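Local structure of macro domain-containing protein (Thermosipho africanus, 7OMU) at residues R238-T243 and N309-F314; F264-V269 and Y288-S293; W338-Y343 and C373-K378. The protein joins a macro domain, an alpha/beta fold that holds a bound adenosine-5-diphosphoribose, to a domain of the DarT family. The protein carries 1 engineered substitution. All coordinates share one frame; numbering follows the deposited sequence.

Contacts 1 and 2 lie close together, with centres about 11 Å apart, and they touch: Phe314 O and Tyr288 N are 2.7 Å apart, a probable hydrogen bond between strand 313-318 and strand 286-288, an outermost strand of the sheet. Contact 2 is also nested in sequence within the loop that contact 1 closes. Contact 3 comes later in the chain. Its centre is about 17 Å from that of contact 1 and about 23 Å from that of contact 2, and it touches neither. The bound adenosine-5-diphosphoribose lies about 9 Å from the side chains of Leu242 in contact 1 and Phe264 in contact 2, and about 13 Å from that of Ile339 in contact 3.

Contact 1. Residues R238-T243 and N309-F314; sequences RMQTLT and NHQTWF
Two parallel strands of the mixed macro-domain sheet, 241-246 and 313-318, start side by side here, Thr241 bridging to Trp313 and Leu242 to Phe314. The evidence is a pair of backbone bonds, Trp313 N to Gln240 O at 2.8 Å and Leu242 N to Trp313 O at 3.0 Å, both close to straight at the hydrogen. Ahead of the strands, the Gln240 amide crosses above the indole of Trp313. With CG anti to the backbone N (chi1 177°) and a bend at chi2, its NE2 sits 3.2 Å above the ring plane of Trp313, offset toward the rim, with the amide turned 54° from the ring. The same NE2 donates to Gln311 OE1 at 3.1 Å. That acceptor lies in the Gln240 amide plane, but the donor approaches it from above the carbonyl plane of Gln311. The other end of the amide is engaged too: Gln240 OE1 accepts from Thr241 OG1 at 2.6 Å, so the group is held at both ends over the indole. At the outer margin, Arg238 NH2 is 3.1 Å from His310 ND1, at an angle too poor for a hydrogen bond. The strong partner of Arg238 is Asp295, in a salt bridge. On the sheet face carrying Leu242 and Phe314, Leu242 CD1 meets Thr312 CG2 at 3.8 Å and comes more loosely to Phe314 CZ, 4.4 Å. Since strand 351-354 flanks 241-246 and strand 286-288 flanks 313-318, this pairing belongs to the sheet at the core of the layered alpha/beta/alpha macro-domain fold.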
loop_
_atom_site.group_PDB
_atom_site.type_symbol
_atom_site.label_atom_id
_atom_site.label_comp_id
_atom_site.label_asym_id
_atom_site.label_seq_id
_atom_site.Cartn_x
_atom_site.Cartn_y
_atom_site.Cartn_z
ATOM N N ARG A 238 -9.022 4.070 -2.129
ATOM C CA ARG A 238 -9.155 5.546 -2.162
ATOM C C ARG A 238 -10.618 5.909 -1.882
ATOM O O ARG A 238 -11.055 7.004 -2.305
ATOM C CB ARG A 238 -8.567 6.074 -3.472
ATOM C CG ARG A 238 -7.064 5.860 -3.576
ATOM C CD ARG A 238 -6.386 6.849 -4.505
ATOM N NE ARG A 238 -6.508 8.233 -4.055
ATOM C CZ ARG A 238 -5.782 8.803 -3.093
ATOM N NH1 ARG A 238 -4.862 8.115 -2.435
ATOM N NH2 ARG A 238 -5.989 10.071 -2.784
ATOM N N MET A 239 -11.331 5.049 -1.146
ATOM C CA MET A 239 -12.698 5.344 -0.642
ATOM C C MET A 239 -12.588 6.456 0.408
ATOM O O MET A 239 -11.564 6.517 1.119
ATOM C CB MET A 239 -13.368 4.114 -0.019
ATOM C CG MET A 239 -13.586 2.959 -0.987
ATOM S SD MET A 239 -14.599 3.361 -2.437
ATOM C CE MET A 239 -13.323 3.480 -3.687
ATOM N N GLN A 240 -13.609 7.305 0.480
ATOM C CA GLN A 240 -13.620 8.543 1.300
ATOM C C GLN A 240 -13.856 8.180 2.774
ATOM O O GLN A 240 -13.349 8.903 3.645
ATOM C CB GLN A 240 -14.668 9.498 0.725
ATOM C CG GLN A 240 -14.838 10.786 1.515
ATOM C CD GLN A 240 -16.053 10.791 2.412
ATOM O OE1 GLN A 240 -16.717 9.775 2.627
ATOM N NE2 GLN A 240 -16.369 11.963 2.933
ATOM N N THR A 241 -14.596 7.106 3.046
ATOM C CA THR A 241 -14.928 6.637 4.415
ATOM C C THR A 241 -14.466 5.186 4.554
ATOM O O THR A 241 -14.945 4.333 3.788
ATOM C CB THR A 241 -16.426 6.796 4.705
ATOM O OG1 THR A 241 -16.741 8.190 4.683
ATOM C CG2 THR A 241 -16.841 6.205 6.037
ATOM N N LEU A 242 -13.548 4.934 5.486
ATOM C CA LEU A 242 -13.059 3.578 5.834
ATOM C C LEU A 242 -13.778 3.134 7.108
ATOM O O LEU A 242 -13.722 3.860 8.115
ATOM C CB LEU A 242 -11.538 3.611 6.024
ATOM C CG LEU A 242 -10.751 4.353 4.941
ATOM C CD1 LEU A 242 -9.254 4.193 5.168
ATOM C CD2 LEU A 242 -11.133 3.872 3.546
ATOM N N THR A 243 -14.453 1.994 7.043
ATOM C CA THR A 243 -15.195 1.397 8.175
ATOM C C THR A 243 -14.227 0.521 8.969
ATOM O O THR A 243 -13.341 -0.090 8.362
ATOM C CB THR A 243 -16.427 0.648 7.664
ATOM O OG1 THR A 243 -17.033 1.485 6.680
ATOM C CG2 THR A 243 -17.416 0.331 8.759
ATOM N N ASN A 309 -5.669 16.721 -2.603
ATOM C CA ASN A 309 -6.293 17.237 -1.352
ATOM C C ASN A 309 -7.558 16.421 -1.028
ATOM O O ASN A 309 -8.608 17.029 -0.752
ATOM C CB ASN A 309 -6.575 18.739 -1.462
ATOM C CG ASN A 309 -6.897 19.386 -0.131
ATOM O OD1 ASN A 309 -6.391 18.972 0.913
ATOM N ND2 ASN A 309 -7.732 20.410 -0.159
ATOM N N HIS A 310 -7.432 15.088 -1.034
ATOM C CA HIS A 310 -8.511 14.084 -0.806
ATOM C C HIS A 310 -8.704 13.892 0.709
ATOM O O HIS A 310 -7.682 13.798 1.434
ATOM C CB HIS A 310 -8.150 12.796 -1.581
ATOM C CG HIS A 310 -8.959 11.578 -1.261
ATOM N ND1 HIS A 310 -8.380 10.407 -0.788
ATOM C CD2 HIS A 310 -10.285 11.331 -1.363
ATOM C CE1 HIS A 310 -9.316 9.501 -0.600
ATOM N NE2 HIS A 310 -10.499 10.041 -0.948
ATOM N N GLN A 311 -9.960 13.850 1.174
ATOM C CA GLN A 311 -10.321 13.626 2.605
ATOM C C GLN A 311 -10.591 12.135 2.852
ATOM O O GLN A 311 -11.090 11.448 1.934
ATOM C CB GLN A 311 -11.534 14.472 3.006
ATOM C CG GLN A 311 -12.872 13.918 2.521
ATOM C CD GLN A 311 -14.039 14.863 2.692
ATOM O OE1 GLN A 311 -15.113 14.645 2.134
ATOM N NE2 GLN A 311 -13.854 15.921 3.468
ATOM N N THR A 312 -10.264 11.662 4.055
ATOM C CA THR A 312 -10.453 10.256 4.498
ATOM C C THR A 312 -11.047 10.264 5.909
ATOM O O THR A 312 -10.331 10.641 6.858
ATOM C CB THR A 312 -9.146 9.456 4.427
ATOM O OG1 THR A 312 -8.627 9.555 3.100
ATOM C CG2 THR A 312 -9.336 7.999 4.782
ATOM N N TRP A 313 -12.320 9.885 6.012
ATOM C CA TRP A 313 -13.088 9.729 7.276
ATOM C C TRP A 313 -12.993 8.275 7.737
ATOM O O TRP A 313 -12.684 7.411 6.902
ATOM C CB TRP A 313 -14.554 10.139 7.074
ATOM C CG TRP A 313 -14.773 11.583 6.742
ATOM C CD1 TRP A 313 -13.864 12.602 6.798
ATOM C CD2 TRP A 313 -16.017 12.184 6.347
ATOM N NE1 TRP A 313 -14.453 13.790 6.451
ATOM C CE2 TRP A 313 -15.773 13.563 6.167
ATOM C CE3 TRP A 313 -17.306 11.691 6.128
ATOM C CZ2 TRP A 313 -16.774 14.448 5.771
ATOM C CZ3 TRP A 313 -18.295 12.568 5.739
ATOM C CH2 TRP A 313 -18.032 13.928 5.566
ATOM N N PHE A 314 -13.261 8.029 9.016
ATOM C CA PHE A 314 -13.299 6.681 9.631
ATOM C C PHE A 314 -14.679 6.463 10.247
ATOM O O PHE A 314 -15.092 7.287 11.077
ATOM C CB PHE A 314 -12.203 6.533 10.688
ATOM C CG PHE A 314 -10.823 6.364 10.116
ATOM C CD1 PHE A 314 -10.117 7.453 9.636
ATOM C CD2 PHE A 314 -10.244 5.110 10.038
ATOM C CE1 PHE A 314 -8.846 7.293 9.109
ATOM C CE2 PHE A 314 -8.973 4.953 9.506
ATOM C CZ PHE A 314 -8.272 6.044 9.045
#

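Contact 2. Residues F264-V269 and Y288-S293; sequences FPDVYV and YKRESS
Charge comes first: the carboxylate of Asp266, in the first turn of helix 265-275, forms a salt bridge with Arg290. Asp266 OD1 is modelled 2.5 Å from Arg290 NH1, a value too short to lean on at this resolution. The bond from Arg290 NH1 to Asp266 OD2, at 3.0 Å and 156° at the hydrogen, is sounder evidence. It meets OD2 on the syn side and keeps close to the guanidinium plane, and the two flat groups are moderately inclined to each other.

Hydrogen bonding adds a second donor to the same oxygen. Asp266 OD2 accepts from Tyr288 OH at 2.7 Å through its anti lone pair, the one away from OD1. Asp266 CG lies between its backbone N and carbonyl carbon (chi1 65°), a setting that carries the carboxylate across to both partners. Two donors on one oxygen probably stabilise its negative charge.

An aromatic ring also meets the guanidinium: Phe264 CD1 sits over one face of it, 3.7 Å from Arg290 NH2, with the two planes 82° apart.

Apolar packing completes the contact. Val267 CG2 touches the edge of the Tyr288 ring, 3.9 Å from CE2, and lies 4.1 Å from Arg290 CD. Phe264 and Val267 also pack on Phe314 of strand 313-318. The contact thus joins a helix to the loop leaving an outermost strand, 286-288, in the helix-over-sheet layering of the macro-domain fold.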
loop_
_atom_site.group_PDB
_atom_site.type_symbol
_atom_site.label_atom_id
_atom_site.label_comp_id
_atom_site.label_asym_id
_atom_site.label_seq_id
_atom_site.Cartn_x
_atom_site.Cartn_y
_atom_site.Cartn_z
ATOM N N PHE A 264 -3.215 5.059 12.875
ATOM C CA PHE A 264 -4.152 6.204 13.061
ATOM C C PHE A 264 -4.521 6.346 14.539
ATOM O O PHE A 264 -5.693 6.247 14.913
ATOM C CB PHE A 264 -5.384 6.009 12.173
ATOM C CG PHE A 264 -5.062 5.643 10.744
ATOM C CD1 PHE A 264 -4.484 6.569 9.889
ATOM C CD2 PHE A 264 -5.325 4.373 10.256
ATOM C CE1 PHE A 264 -4.181 6.234 8.578
ATOM C CE2 PHE A 264 -5.022 4.039 8.943
ATOM C CZ PHE A 264 -4.450 4.971 8.108
ATOM N N PRO A 265 -3.536 6.600 15.429
ATOM C CA PRO A 265 -3.778 6.586 16.873
ATOM C C PRO A 265 -4.860 7.574 17.347
ATOM O O PRO A 265 -5.511 7.287 18.337
ATOM C CB PRO A 265 -2.402 6.924 17.469
ATOM C CG PRO A 265 -1.670 7.620 16.347
ATOM C CD PRO A 265 -2.143 6.918 15.094
ATOM N N ASP A 266 -5.040 8.697 16.647
ATOM C CA ASP A 266 -6.116 9.681 16.948
ATOM C C ASP A 266 -7.491 9.010 16.805
ATOM O O ASP A 266 -8.399 9.397 17.563
ATOM C CB ASP A 266 -6.023 10.919 16.056
ATOM C CG ASP A 266 -6.264 10.616 14.592
ATOM O OD1 ASP A 266 -5.526 9.761 14.052
ATOM O OD2 ASP A 266 -7.190 11.221 14.005
ATOM N N VAL A 267 -7.641 8.056 15.877
ATOM C CA VAL A 267 -8.910 7.297 15.651
ATOM C C VAL A 267 -9.211 6.470 16.907
ATOM O O VAL A 267 -10.387 6.396 17.309
ATOM C CB VAL A 267 -8.847 6.400 14.396
ATOM C CG1 VAL A 267 -10.084 5.522 14.255
ATOM C CG2 VAL A 267 -8.643 7.211 13.126
ATOM N N TYR A 268 -8.183 5.854 17.485
ATOM C CA TYR A 268 -8.271 5.067 18.741
ATOM C C TYR A 268 -8.819 5.971 19.847
ATOM O O TYR A 268 -9.778 5.575 20.534
ATOM C CB TYR A 268 -6.901 4.471 19.080
ATOM C CG TYR A 268 -6.793 3.815 20.432
ATOM C CD1 TYR A 268 -7.774 2.956 20.895
ATOM C CD2 TYR A 268 -5.687 4.032 21.236
ATOM C CE1 TYR A 268 -7.671 2.347 22.135
ATOM C CE2 TYR A 268 -5.568 3.432 22.477
ATOM C CZ TYR A 268 -6.564 2.587 22.928
ATOM O OH TYR A 268 -6.460 1.989 24.147
ATOM N N VAL A 269 -8.240 7.166 19.981
ATOM C CA VAL A 269 -8.597 8.167 21.028
ATOM C C VAL A 269 -10.054 8.603 20.840
ATOM O O VAL A 269 -10.780 8.705 21.847
ATOM C CB VAL A 269 -7.638 9.369 20.984
ATOM C CG1 VAL A 269 -8.142 10.530 21.825
ATOM C CG2 VAL A 269 -6.236 8.962 21.413
ATOM N N TYR A 288 -16.286 9.421 12.279
ATOM C CA TYR A 288 -15.192 10.387 12.564
ATOM C C TYR A 288 -14.860 11.122 11.267
ATOM O O TYR A 288 -14.286 10.491 10.369
ATOM C CB TYR A 288 -13.974 9.645 13.122
ATOM C CG TYR A 288 -12.761 10.479 13.461
ATOM C CD1 TYR A 288 -12.849 11.830 13.749
ATOM C CD2 TYR A 288 -11.514 9.886 13.549
ATOM C CE1 TYR A 288 -11.726 12.570 14.078
ATOM C CE2 TYR A 288 -10.381 10.609 13.882
ATOM C CZ TYR A 288 -10.486 11.960 14.150
ATOM O OH TYR A 288 -9.374 12.680 14.486
ATOM N N LYS A 289 -15.239 12.400 11.169
ATOM C CA LYS A 289 -14.971 13.252 9.982
ATOM C C LYS A 289 -13.573 13.862 10.127
ATOM O O LYS A 289 -13.465 15.085 10.275
ATOM C CB LYS A 289 -16.089 14.283 9.815
ATOM C CG LYS A 289 -17.446 13.680 9.476
ATOM C CD LYS A 289 -18.511 14.707 9.193
ATOM C CE LYS A 289 -19.891 14.105 9.055
ATOM N NZ LYS A 289 -20.930 15.157 8.952
ATOM N N ARG A 290 -12.552 13.007 10.073
ATOM C CA ARG A 290 -11.111 13.341 10.233
ATOM C C ARG A 290 -10.671 14.277 9.101
ATOM O O ARG A 290 -10.754 13.864 7.925
ATOM C CB ARG A 290 -10.305 12.039 10.219
ATOM C CG ARG A 290 -8.963 12.101 10.930
ATOM C CD ARG A 290 -8.360 10.712 11.006
ATOM N NE ARG A 290 -7.289 10.526 10.046
ATOM C CZ ARG A 290 -6.022 10.304 10.363
ATOM N NH1 ARG A 290 -5.655 10.233 11.628
ATOM N NH2 ARG A 290 -5.119 10.148 9.410
ATOM N N GLU A 291 -10.205 15.483 9.443
ATOM C CA GLU A 291 -9.788 16.529 8.467
ATOM C C GLU A 291 -8.329 16.298 8.045
ATOM O O GLU A 291 -7.845 17.054 7.185
ATOM C CB GLU A 291 -10.018 17.928 9.047
ATOM C CG GLU A 291 -11.495 18.294 9.115
ATOM C CD GLU A 291 -11.831 19.691 9.610
ATOM O OE1 GLU A 291 -11.159 20.653 9.172
ATOM O OE2 GLU A 291 -12.778 19.816 10.428
ATOM N N SER A 292 -7.669 15.279 8.606
ATOM C CA SER A 292 -6.271 14.877 8.287
ATOM C C SER A 292 -6.193 14.399 6.831
ATOM O O SER A 292 -7.185 13.826 6.347
ATOM C CB SER A 292 -5.778 13.809 9.254
ATOM O OG SER A 292 -4.366 13.854 9.416
ATOM N N SER A 293 -5.058 14.647 6.171
ATOM C CA SER A 293 -4.749 14.221 4.780
ATOM C C SER A 293 -3.946 12.916 4.801
ATOM O O SER A 293 -2.830 12.918 5.357
ATOM C CB SER A 293 -4.003 15.296 4.037
ATOM O OG SER A 293 -3.431 14.770 2.849
#

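Contact 3. Residues W338-Y343 and C373-K378; sequences WIVENY and CRYLTK
Within segments 338-343 and 373-378, on helices 329-346 and 365-376, the nearest CA atoms are those of Val340 and Tyr375, 6.8 Å apart, near enough for small side chains to reach the opposite backbone. Val340 does exactly this. Its two methyls diverge, CG1 lying anti to the backbone N (chi1 166°) and CG2 anti to the carbonyl carbon, and each finds a different neighbour. CG2 rests against the start of the Tyr375 side chain, 4.1 Å from CB, and arrives at the edge of the Tyr375 ring near its plane instead of over a face. It also borders the Tyr375 carbonyl, whose oxygen accepts from Lys378 N at 3.2 Å. CG1 meets the aliphatic part of Lys378, 4.0 Å from CD, while the end of that lysine leads away from the helix 329-346 segment.

Beside this pair, Ile339 CG2 meets Leu376 CD2 at 4.0 Å, the two branches crossing obliquely. Both residues also pack on Leu351 of strand 351-354, so the pair fills the junction between the two helices and the sheet beneath them. Tyr343 adds a looser approach, its OH 4.2 Å from Lys378 O.

The aromatic hydroxyls bond just beyond the two segments: Tyr375 OH to Glu333 OE2 on helix 329-346, and Tyr343 OH to Glu380 N, shortly past Lys378. Between the segments themselves the geometry yields methyl and methylene contacts and no polar bond. The chemistry therefore implies cohesion through burial of apolar surface, supplemented at its margins by tyrosine hydroxyl bonds that link the same two parts of the fold.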
loop_
_atom_site.group_PDB
_atom_site.type_symbol
_atom_site.label_atom_id
_atom_site.label_comp_id
_atom_site.label_asym_id
_atom_site.label_seq_id
_atom_site.Cartn_x
_atom_site.Cartn_y
_atom_site.Cartn_z
ATOM N N TRP A 338 -28.165 1.661 9.560
ATOM C CA TRP A 338 -27.649 3.005 9.931
ATOM C C TRP A 338 -26.967 3.626 8.710
ATOM O O TRP A 338 -27.315 4.772 8.366
ATOM C CB TRP A 338 -26.698 2.948 11.133
ATOM C CG TRP A 338 -26.305 4.310 11.619
ATOM C CD1 TRP A 338 -26.889 5.020 12.625
ATOM C CD2 TRP A 338 -25.253 5.145 11.099
ATOM N NE1 TRP A 338 -26.274 6.235 12.771
ATOM C CE2 TRP A 338 -25.267 6.341 11.851
ATOM C CE3 TRP A 338 -24.301 5.002 10.080
ATOM C CZ2 TRP A 338 -24.372 7.381 11.612
ATOM C CZ3 TRP A 338 -23.416 6.029 9.844
ATOM C CH2 TRP A 338 -23.456 7.203 10.601
ATOM N N ILE A 339 -26.047 2.887 8.080
ATOM C CA ILE A 339 -25.267 3.350 6.895
ATOM C C ILE A 339 -26.250 3.759 5.793
ATOM O O ILE A 339 -26.152 4.906 5.310
ATOM C CB ILE A 339 -24.271 2.266 6.438
ATOM C CG1 ILE A 339 -23.151 2.089 7.466
ATOM C CG2 ILE A 339 -23.726 2.570 5.048
ATOM C CD1 ILE A 339 -22.206 0.951 7.165
ATOM N N VAL A 340 -27.179 2.870 5.437
ATOM C CA VAL A 340 -28.194 3.097 4.365
ATOM C C VAL A 340 -28.959 4.395 4.669
ATOM O O VAL A 340 -29.158 5.198 3.739
ATOM C CB VAL A 340 -29.141 1.887 4.220
ATOM C CG1 VAL A 340 -30.378 2.217 3.397
ATOM C CG2 VAL A 340 -28.428 0.678 3.632
ATOM N N GLU A 341 -29.356 4.602 5.925
ATOM C CA GLU A 341 -30.223 5.737 6.342
ATOM C C GLU A 341 -29.430 7.054 6.376
ATOM O O GLU A 341 -30.050 8.108 6.147
ATOM C CB GLU A 341 -30.870 5.426 7.694
ATOM C CG GLU A 341 -31.930 4.338 7.611
ATOM C CD GLU A 341 -32.491 3.840 8.936
ATOM O OE1 GLU A 341 -31.823 4.033 9.978
ATOM O OE2 GLU A 341 -33.600 3.250 8.923
ATOM N N ASN A 342 -28.118 7.012 6.631
ATOM C CA ASN A 342 -27.349 8.203 7.084
ATOM C C ASN A 342 -26.222 8.597 6.115
ATOM O O ASN A 342 -25.620 9.668 6.347
ATOM C CB ASN A 342 -26.787 7.975 8.488
ATOM C CG ASN A 342 -27.875 7.870 9.534
ATOM O OD1 ASN A 342 -28.623 8.821 9.752
ATOM N ND2 ASN A 342 -27.981 6.721 10.177
ATOM N N TYR A 343 -25.923 7.809 5.081
ATOM C CA TYR A 343 -24.792 8.105 4.158
ATOM C C TYR A 343 -25.086 9.410 3.402
ATOM O O TYR A 343 -24.146 10.187 3.161
ATOM C CB TYR A 343 -24.489 6.918 3.240
ATOM C CG TYR A 343 -25.362 6.776 2.020
ATOM C CD1 TYR A 343 -26.558 6.084 2.077
ATOM C CD2 TYR A 343 -24.971 7.289 0.795
ATOM C CE1 TYR A 343 -27.358 5.929 0.956
ATOM C CE2 TYR A 343 -25.752 7.133 -0.337
ATOM C CZ TYR A 343 -26.953 6.454 -0.256
ATOM O OH TYR A 343 -27.738 6.297 -1.362
ATOM N N CYS A 373 -24.266 -7.235 1.571
ATOM C CA CYS A 373 -24.603 -6.918 0.157
ATOM C C CYS A 373 -26.048 -6.415 0.084
ATOM O O CYS A 373 -26.261 -5.333 -0.494
ATOM C CB CYS A 373 -24.397 -8.125 -0.754
ATOM S SG CYS A 373 -22.650 -8.508 -1.037
ATOM N N ARG A 374 -26.985 -7.165 0.675
ATOM C CA ARG A 374 -28.428 -6.820 0.779
ATOM C C ARG A 374 -28.586 -5.324 1.055
ATOM O O ARG A 374 -29.405 -4.693 0.377
ATOM C CB ARG A 374 -29.106 -7.593 1.914
ATOM C CG ARG A 374 -29.603 -8.983 1.543
ATOM C CD ARG A 374 -30.276 -9.646 2.735
ATOM N NE ARG A 374 -31.248 -8.749 3.366
ATOM C CZ ARG A 374 -31.530 -8.695 4.672
ATOM N NH1 ARG A 374 -30.926 -9.494 5.541
ATOM N NH2 ARG A 374 -32.420 -7.823 5.114
ATOM N N TYR A 375 -27.838 -4.789 2.023
ATOM C CA TYR A 375 -27.982 -3.399 2.522
ATOM C C TYR A 375 -27.150 -2.434 1.672
ATOM O O TYR A 375 -27.689 -1.394 1.251
ATOM C CB TYR A 375 -27.612 -3.324 4.004
ATOM C CG TYR A 375 -28.727 -3.751 4.923
ATOM C CD1 TYR A 375 -29.717 -2.858 5.312
ATOM C CD2 TYR A 375 -28.812 -5.053 5.385
ATOM C CE1 TYR A 375 -30.753 -3.244 6.146
ATOM C CE2 TYR A 375 -29.845 -5.457 6.214
ATOM C CZ TYR A 375 -30.820 -4.550 6.598
ATOM O OH TYR A 375 -31.829 -4.951 7.425
ATOM N N LEU A 376 -25.878 -2.759 1.435
ATOM C CA LEU A 376 -24.897 -1.820 0.830
ATOM C C LEU A 376 -25.125 -1.696 -0.680
ATOM O O LEU A 376 -24.566 -0.758 -1.279
ATOM C CB LEU A 376 -23.482 -2.305 1.143
ATOM C CG LEU A 376 -23.085 -2.242 2.614
ATOM C CD1 LEU A 376 -21.764 -2.952 2.847
ATOM C CD2 LEU A 376 -23.005 -0.802 3.090
ATOM N N THR A 377 -25.911 -2.592 -1.278
ATOM C CA THR A 377 -26.290 -2.507 -2.713
ATOM C C THR A 377 -27.232 -1.312 -2.897
ATOM O O THR A 377 -27.214 -0.710 -3.980
ATOM C CB THR A 377 -26.868 -3.837 -3.215
ATOM O OG1 THR A 377 -26.770 -3.826 -4.638
ATOM C CG2 THR A 377 -28.294 -4.080 -2.776
ATOM N N LYS A 378 -28.000 -0.971 -1.860
ATOM C CA LYS A 378 -28.930 0.188 -1.860
ATOM C C LYS A 378 -28.139 1.492 -2.042
ATOM O O LYS A 378 -28.680 2.404 -2.686
ATOM C CB LYS A 378 -29.749 0.235 -0.566
ATOM C CG LYS A 378 -30.651 -0.963 -0.288
ATOM C CD LYS A 378 -31.512 -0.772 0.960
ATOM C CE LYS A 378 -31.847 -2.039 1.731
ATOM N NZ LYS A 378 -33.098 -2.686 1.264
#